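Local coordinates for CG8862 (Drosophila melanogaster, PDB 3ISM), which probably cleaves DNA and RNA as a magnesium-dependent mitochondrial nuclease of the DNA/RNA non-specific endonuclease family, captured here in complex with its inhibitor, at residues Y151-L163 and A185-S198. Residues are numbered along the deposited sequence; the frame is centred on the assembly and turned at random. Where two conformers were deposited one is given.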
ATOM      1  N   TYR B 151      13.199   4.217  32.128  1.00 26.48           N
ATOM      2  CA  TYR B 151      12.402   2.998  32.172  1.00 26.42           C
ATOM      3  C   TYR B 151      13.290   1.773  31.995  1.00 25.87           C
ATOM      4  O   TYR B 151      14.041   1.678  31.024  1.00 26.79           O
ATOM      5  CB  TYR B 151      11.348   2.995  31.068  1.00 25.37           C
ATOM      6  CG  TYR B 151      10.511   4.250  30.981  1.00 25.97           C
ATOM      7  CD1 TYR B 151       9.612   4.604  31.993  1.00 25.87           C
ATOM      8  CD2 TYR B 151      10.593   5.073  29.867  1.00 25.41           C
ATOM      9  CE1 TYR B 151       8.838   5.758  31.882  1.00 25.55           C
ATOM     10  CE2 TYR B 151       9.822   6.203  29.744  1.00 24.41           C
ATOM     11  CZ  TYR B 151       8.949   6.550  30.739  1.00 26.09           C
ATOM     12  OH  TYR B 151       8.208   7.712  30.576  1.00 25.33           O
ATOM     13  N   SER B 152      13.161   0.824  32.907  1.00 25.23           N
ATOM     14  CA  SER B 152      13.961  -0.398  32.893  0.50 25.21           C
ATOM     15  C   SER B 152      13.804  -1.187  31.594  1.00 24.99           C
ATOM     16  O   SER B 152      14.734  -1.871  31.148  1.00 25.43           O
ATOM     17  CB  SER B 152      13.571  -1.283  34.072  0.50 24.99           C
ATOM     18  OG  SER B 152      14.096  -0.781  35.283  0.50 25.86           O
ATOM     19  N   ASN B 153      12.616  -1.100  31.006  1.00 24.29           N
ATOM     20  CA  ASN B 153      12.303  -1.808  29.785  1.00 24.26           C
ATOM     21  C   ASN B 153      11.587  -0.862  28.842  1.00 24.48           C
ATOM     22  O   ASN B 153      10.618  -0.199  29.229  1.00 24.52           O
ATOM     23  CB  ASN B 153      11.439  -3.039  30.082  1.00 24.05           C
ATOM     24  CG  ASN B 153      12.167  -4.074  30.941  1.00 24.14           C
ATOM     25  OD1 ASN B 153      12.899  -4.912  30.416  1.00 23.28           O
ATOM     26  ND2 ASN B 153      11.976  -4.007  32.268  1.00 22.71           N
ATOM     27  N   VAL B 154      12.090  -0.769  27.618  1.00 24.45           N
ATOM     28  CA  VAL B 154      11.515   0.115  26.605  1.00 24.67           C
ATOM     29  C   VAL B 154      11.125  -0.709  25.383  1.00 24.77           C
ATOM     30  O   VAL B 154      11.979  -1.364  24.786  1.00 24.96           O
ATOM     31  CB  VAL B 154      12.521   1.227  26.199  1.00 24.80           C
ATOM     32  CG1 VAL B 154      12.013   2.018  25.001  1.00 24.58           C
ATOM     33  CG2 VAL B 154      12.809   2.155  27.387  1.00 23.14           C
ATOM     34  N   TYR B 155       9.842  -0.699  25.028  1.00 24.40           N
ATOM     35  CA  TYR B 155       9.377  -1.452  23.863  1.00 25.26           C
ATOM     36  C   TYR B 155       9.068  -0.479  22.745  1.00 26.01           C
ATOM     37  O   TYR B 155       8.442   0.560  22.974  1.00 26.20           O
ATOM     38  CB  TYR B 155       8.142  -2.301  24.196  1.00 25.33           C
ATOM     39  CG  TYR B 155       8.375  -3.364  25.244  1.00 25.52           C
ATOM     40  CD1 TYR B 155       8.563  -4.696  24.885  1.00 25.32           C
ATOM     41  CD2 TYR B 155       8.402  -3.036  26.594  1.00 24.11           C
ATOM     42  CE1 TYR B 155       8.776  -5.680  25.852  1.00 25.68           C
ATOM     43  CE2 TYR B 155       8.617  -4.007  27.562  1.00 26.22           C
ATOM     44  CZ  TYR B 155       8.802  -5.319  27.186  1.00 25.63           C
ATOM     45  OH  TYR B 155       9.006  -6.262  28.163  1.00 28.34           O
ATOM     46  N   VAL B 156       9.523  -0.795  21.543  1.00 26.72           N
ATOM     47  CA  VAL B 156       9.398   0.146  20.437  1.00 27.81           C
ATOM     48  C   VAL B 156       9.092  -0.527  19.095  1.00 28.47           C
ATOM     49  O   VAL B 156       9.720  -1.521  18.714  1.00 28.98           O
ATOM     50  CB  VAL B 156      10.632   1.134  20.352  1.00 27.85           C
ATOM     51  CG1 VAL B 156      11.950   0.363  20.368  1.00 27.95           C
ATOM     52  CG2 VAL B 156      10.534   2.058  19.131  1.00 24.92           C
ATOM     53  N   CYS B 157       8.089   0.022  18.423  1.00 28.92           N
ATOM     54  CA  CYS B 157       7.725  -0.349  17.074  1.00 28.94           C
ATOM     55  C   CYS B 157       8.039   0.799  16.125  1.00 28.85           C
ATOM     56  O   CYS B 157       7.630   1.944  16.354  1.00 28.72           O
ATOM     57  CB  CYS B 157       6.233  -0.671  16.995  1.00 29.11           C
ATOM     58  SG  CYS B 157       5.719  -1.295  15.367  1.00 30.74           S
ATOM     59  N   THR B 158       8.771   0.478  15.065  1.00 28.88           N
ATOM     60  CA  THR B 158       9.269   1.446  14.096  1.00 29.26           C
ATOM     61  C   THR B 158       8.785   0.993  12.725  1.00 29.37           C
ATOM     62  O   THR B 158       8.822  -0.199  12.442  1.00 29.74           O
ATOM     63  CB  THR B 158      10.826   1.452  14.096  1.00 29.29           C
ATOM     64  OG1 THR B 158      11.317   1.780  15.409  1.00 29.62           O
ATOM     65  CG2 THR B 158      11.368   2.448  13.078  1.00 29.09           C
ATOM     66  N   GLY B 159       8.336   1.916  11.874  1.00 29.67           N
ATOM     67  CA  GLY B 159       7.881   1.537  10.528  1.00 29.22           C
ATOM     68  C   GLY B 159       7.614   2.713   9.598  1.00 29.59           C
ATOM     69  O   GLY B 159       7.635   3.858  10.018  1.00 29.60           O
ATOM     70  N   PRO B 160       7.393   2.422   8.305  1.00 29.82           N
ATOM     71  CA  PRO B 160       7.086   3.407   7.281  1.00 29.86           C
ATOM     72  C   PRO B 160       5.607   3.768   7.179  1.00 30.06           C
ATOM     73  O   PRO B 160       4.730   2.979   7.580  1.00 30.10           O
ATOM     74  CB  PRO B 160       7.533   2.704   6.002  1.00 29.96           C
ATOM     75  CG  PRO B 160       7.291   1.255   6.268  1.00 30.87           C
ATOM     76  CD  PRO B 160       7.539   1.063   7.742  1.00 29.57           C
ATOM     77  N   LEU B 161       5.358   4.958   6.656  1.00 29.74           N
ATOM     78  CA  LEU B 161       4.021   5.432   6.311  1.00 30.45           C
ATOM     79  C   LEU B 161       4.076   6.017   4.907  1.00 30.77           C
ATOM     80  O   LEU B 161       5.136   6.429   4.436  1.00 30.31           O
ATOM     81  CB  LEU B 161       3.541   6.538   7.264  1.00 30.09           C
ATOM     82  CG  LEU B 161       3.360   6.194   8.739  1.00 29.28           C
ATOM     83  CD1 LEU B 161       3.209   7.465   9.598  1.00 26.53           C
ATOM     84  CD2 LEU B 161       2.189   5.257   8.915  1.00 28.70           C
ATOM     85  N   TYR B 162       2.914   6.057   4.256  1.00 31.10           N
ATOM     86  CA  TYR B 162       2.776   6.565   2.908  1.00 30.57           C
ATOM     87  C   TYR B 162       1.521   7.433   2.939  1.00 31.03           C
ATOM     88  O   TYR B 162       0.413   6.955   2.661  1.00 31.74           O
ATOM     89  CB  TYR B 162       2.648   5.403   1.912  1.00 30.15           C
ATOM     90  CG  TYR B 162       3.679   4.288   2.104  1.00 31.04           C
ATOM     91  CD1 TYR B 162       4.860   4.270   1.362  1.00 28.60           C
ATOM     92  CD2 TYR B 162       3.460   3.255   3.020  1.00 30.00           C
ATOM     93  CE1 TYR B 162       5.795   3.268   1.541  1.00 28.97           C
ATOM     94  CE2 TYR B 162       4.386   2.251   3.207  1.00 29.43           C
ATOM     95  CZ  TYR B 162       5.557   2.270   2.473  1.00 30.68           C
ATOM     96  OH  TYR B 162       6.485   1.271   2.650  1.00 31.19           O
ATOM     97  N   LEU B 163       1.699   8.700   3.308  1.00 30.87           N
ATOM     98  CA  LEU B 163       0.582   9.592   3.667  1.00 30.92           C
ATOM     99  C   LEU B 163       0.118  10.431   2.485  1.00 31.42           C
ATOM    100  O   LEU B 163       0.935  10.848   1.677  1.00 31.70           O
ATOM    101  CB  LEU B 163       0.963  10.518   4.836  1.00 30.55           C
ATOM    102  CG  LEU B 163       1.445   9.885   6.152  1.00 28.79           C
ATOM    103  CD1 LEU B 163       1.566  10.953   7.252  1.00 27.21           C
ATOM    104  CD2 LEU B 163       0.500   8.792   6.576  1.00 27.49           C
ATOM    105  N   ALA B 185      10.090   0.974  -2.414  1.00 29.73           N
ATOM    106  CA  ALA B 185       9.297   2.149  -2.079  1.00 30.07           C
ATOM    107  C   ALA B 185      10.049   3.135  -1.182  1.00 30.02           C
ATOM    108  O   ALA B 185      10.758   2.728  -0.257  1.00 30.42           O
ATOM    109  CB  ALA B 185       8.013   1.736  -1.412  1.00 30.35           C
ATOM    110  N   VAL B 186       9.888   4.425  -1.466  1.00 29.36           N
ATOM    111  CA  VAL B 186      10.416   5.486  -0.616  1.00 28.86           C
ATOM    112  C   VAL B 186       9.263   6.044   0.222  1.00 29.54           C
ATOM    113  O   VAL B 186       8.411   6.795  -0.277  1.00 29.48           O
ATOM    114  CB  VAL B 186      11.099   6.615  -1.416  1.00 28.95           C
ATOM    115  CG1 VAL B 186      11.660   7.672  -0.449  1.00 28.28           C
ATOM    116  CG2 VAL B 186      12.232   6.057  -2.345  1.00 27.15           C
ATOM    117  N   PRO B 187       9.217   5.655   1.497  1.00 29.66           N
ATOM    118  CA  PRO B 187       8.137   6.107   2.381  1.00 29.71           C
ATOM    119  C   PRO B 187       8.099   7.629   2.552  1.00 29.41           C
ATOM    120  O   PRO B 187       9.138   8.295   2.474  1.00 29.62           O
ATOM    121  CB  PRO B 187       8.456   5.393   3.702  1.00 29.46           C
ATOM    122  CG  PRO B 187       9.281   4.159   3.271  1.00 29.48           C
ATOM    123  CD  PRO B 187      10.142   4.728   2.181  1.00 29.25           C
ATOM    124  N   THR B 188       6.904   8.173   2.761  1.00 29.44           N
ATOM    125  CA  THR B 188       6.735   9.620   2.918  1.00 29.75           C
ATOM    126  C   THR B 188       7.165  10.032   4.342  1.00 29.12           C
ATOM    127  O   THR B 188       7.618  11.141   4.559  1.00 28.43           O
ATOM    128  CB  THR B 188       5.256  10.063   2.671  1.00 29.98           C
ATOM    129  OG1 THR B 188       4.405   9.560   3.724  1.00 31.76           O
ATOM    130  CG2 THR B 188       4.766   9.556   1.330  1.00 29.94           C
ATOM    131  N   HIS B 189       6.994   9.113   5.293  1.00 28.56           N
ATOM    132  CA  HIS B 189       7.185   9.384   6.733  1.00 28.04           C
ATOM    133  C   HIS B 189       7.581   8.079   7.421  1.00 27.99           C
ATOM    134  O   HIS B 189       7.401   7.003   6.863  1.00 27.15           O
ATOM    135  CB  HIS B 189       5.881   9.872   7.398  1.00 27.58           C
ATOM    136  CG  HIS B 189       5.358  11.187   6.892  1.00 27.99           C
ATOM    137  ND1 HIS B 189       4.728  11.319   5.671  1.00 28.33           N
ATOM    138  CD2 HIS B 189       5.293  12.407   7.479  1.00 28.56           C
ATOM    139  CE1 HIS B 189       4.344  12.574   5.505  1.00 29.60           C
ATOM    140  NE2 HIS B 189       4.678  13.257   6.588  1.00 28.82           N
ATOM    141  N   PHE B 190       8.097   8.185   8.645  1.00 28.65           N
ATOM    142  CA  PHE B 190       8.330   7.029   9.503  1.00 28.86           C
ATOM    143  C   PHE B 190       7.788   7.312  10.904  1.00 28.63           C
ATOM    144  O   PHE B 190       7.681   8.449  11.295  1.00 29.07           O
ATOM    145  CB  PHE B 190       9.828   6.707   9.577  1.00 29.14           C
ATOM    146  CG  PHE B 190      10.429   6.289   8.266  1.00 29.72           C
ATOM    147  CD1 PHE B 190      10.418   4.953   7.879  1.00 30.04           C
ATOM    148  CD2 PHE B 190      11.027   7.229   7.425  1.00 31.30           C
ATOM    149  CE1 PHE B 190      10.966   4.561   6.656  1.00 31.87           C
ATOM    150  CE2 PHE B 190      11.590   6.847   6.206  1.00 31.49           C
ATOM    151  CZ  PHE B 190      11.554   5.509   5.817  1.00 30.23           C
ATOM    152  N   TYR B 191       7.450   6.278  11.661  1.00 29.07           N
ATOM    153  CA  TYR B 191       6.970   6.471  13.035  1.00 29.49           C
ATOM    154  C   TYR B 191       7.797   5.641  13.999  1.00 29.61           C
ATOM    155  O   TYR B 191       8.426   4.667  13.598  1.00 29.70           O
ATOM    156  CB  TYR B 191       5.493   6.048  13.196  1.00 28.97           C
ATOM    157  CG  TYR B 191       5.248   4.599  12.848  1.00 27.90           C
ATOM    158  CD1 TYR B 191       5.560   3.568  13.741  1.00 28.08           C
ATOM    159  CD2 TYR B 191       4.720   4.257  11.613  1.00 29.53           C
ATOM    160  CE1 TYR B 191       5.374   2.242  13.396  1.00 27.07           C
ATOM    161  CE2 TYR B 191       4.509   2.944  11.260  1.00 27.81           C
ATOM    162  CZ  TYR B 191       4.842   1.948  12.148  1.00 29.03           C
ATOM    163  OH  TYR B 191       4.632   0.660  11.771  1.00 29.02           O
ATOM    164  N   LYS B 192       7.748   6.022  15.271  1.00 29.65           N
ATOM    165  CA  LYS B 192       8.132   5.150  16.375  1.00 29.58           C
ATOM    166  C   LYS B 192       7.037   5.252  17.413  1.00 29.44           C
ATOM    167  O   LYS B 192       6.652   6.348  17.811  1.00 29.63           O
ATOM    168  CB  LYS B 192       9.470   5.557  16.995  1.00 29.51           C
ATOM    169  CG  LYS B 192      10.686   5.140  16.163  1.00 29.30           C
ATOM    170  CD  LYS B 192      11.971   5.409  16.937  1.00 29.95           C
ATOM    171  CE  LYS B 192      13.229   5.112  16.104  1.00 30.10           C
ATOM    172  NZ  LYS B 192      13.398   3.655  15.853  1.00 30.39           N
ATOM    173  N   VAL B 193       6.529   4.106  17.841  1.00 29.06           N
ATOM    174  CA  VAL B 193       5.546   4.063  18.906  1.00 29.04           C
ATOM    175  C   VAL B 193       6.167   3.252  20.035  1.00 29.17           C
ATOM    176  O   VAL B 193       6.598   2.128  19.823  1.00 29.22           O
ATOM    177  CB  VAL B 193       4.170   3.486  18.428  1.00 28.82           C
ATOM    178  CG1 VAL B 193       3.172   3.444  19.599  1.00 29.66           C
ATOM    179  CG2 VAL B 193       3.597   4.339  17.293  1.00 27.68           C
ATOM    180  N   ILE B 194       6.208   3.850  21.228  1.00 29.29           N
ATOM    181  CA  ILE B 194       7.093   3.433  22.317  1.00 29.11           C
ATOM    182  C   ILE B 194       6.335   3.286  23.649  1.00 29.61           C
ATOM    183  O   ILE B 194       5.532   4.147  24.004  1.00 30.15           O
ATOM    184  CB  ILE B 194       8.200   4.515  22.524  1.00 29.05           C
ATOM    185  CG1 ILE B 194       8.920   4.851  21.204  1.00 27.97           C
ATOM    186  CG2 ILE B 194       9.177   4.117  23.615  1.00 28.35           C
ATOM    187  CD1 ILE B 194       9.284   6.330  21.071  1.00 27.22           C
ATOM    188  N   VAL B 195       6.595   2.215  24.391  1.00 29.16           N
ATOM    189  CA  VAL B 195       6.054   2.085  25.737  1.00 29.04           C
ATOM    190  C   VAL B 195       7.185   1.793  26.707  1.00 29.85           C
ATOM    191  O   VAL B 195       7.930   0.834  26.520  1.00 29.55           O
ATOM    192  CB  VAL B 195       4.956   0.971  25.821  1.00 29.32           C
ATOM    193  CG1 VAL B 195       4.687   0.530  27.271  1.00 27.57           C
ATOM    194  CG2 VAL B 195       3.669   1.430  25.159  1.00 26.91           C
ATOM    195  N   GLY B 196       7.317   2.634  27.732  1.00 30.42           N
ATOM    196  CA  GLY B 196       8.267   2.399  28.814  1.00 31.23           C
ATOM    197  C   GLY B 196       7.557   1.902  30.054  1.00 32.30           C
ATOM    198  O   GLY B 196       6.456   2.358  30.374  1.00 32.06           O
ATOM    199  N   GLU B 197       8.186   0.954  30.743  1.00 33.37           N
ATOM    200  CA  GLU B 197       7.693   0.433  32.014  1.00 34.97           C
ATOM    201  C   GLU B 197       8.520   1.033  33.136  1.00 35.64           C
ATOM    202  O   GLU B 197       9.727   0.812  33.185  1.00 35.68           O
ATOM    203  CB  GLU B 197       7.845  -1.088  32.069  1.00 34.67           C
ATOM    204  CG  GLU B 197       7.122  -1.856  30.973  1.00 35.55           C
ATOM    205  CD  GLU B 197       7.389  -3.350  31.041  1.00 36.13           C
ATOM    206  OE1 GLU B 197       8.227  -3.779  31.863  1.00 38.54           O
ATOM    207  OE2 GLU B 197       6.772  -4.103  30.265  1.00 38.64           O
ATOM    208  N   SER B 198       7.886   1.791  34.029  1.00 36.59           N
ATOM    209  CA  SER B 198       8.592   2.392  35.162  0.50 37.54           C
ATOM    210  C   SER B 198       8.828   1.359  36.255  1.00 38.05           C
ATOM    211  O   SER B 198       8.442   0.194  36.101  1.00 38.46           O
ATOM    212  CB  SER B 198       7.819   3.590  35.712  0.50 37.38           C
ATOM    213  OG  SER B 198       7.784   4.640  34.763  0.50 37.55           O
TER
HETATM  214  O   HOH W   1       4.087   0.688   8.776  1.00 23.15           O
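With CG of Tyr191 set between its own backbone N and carbonyl carbon (chi1 59°), the phenol swings across to Gly159 and lies over it, Gly159 CA standing 3.9 Å from the ring centroid in a CH-pi contact. The absence of a side chain at Gly159 makes this possible, since a CB there would collide with Tyr191 OH. Cys157 SG and Leu161 CG meet the ring at its edge, and a water accepting from Tyr191 OH donates to Pro160 O at 2.7 Å. Loss of the phenol, as with an alanine at Tyr191, would probably remove the ring face from Gly159 and leave this water without its phenol donor. Strands 153-161 and 189-197 pair antiparallel in the central sheet, Cys157 N giving Val193 O a nearly straight bond (177°). At one end a classic beta bulge sets Thr188 and His189 against Leu161; Leu163 CD1 sits over the centre of the His189 ring. On the sheet face with Phe190, the Lys192 chain bends at chi4 (-69°), and NZ donates to Thr158 OG1 at 2.8 Å. The Lys192 side chain lies about 4 Å from that of Glu141, seen to bind magnesium in a structure of this protein, and its positive charge probably helps balance that carboxylate.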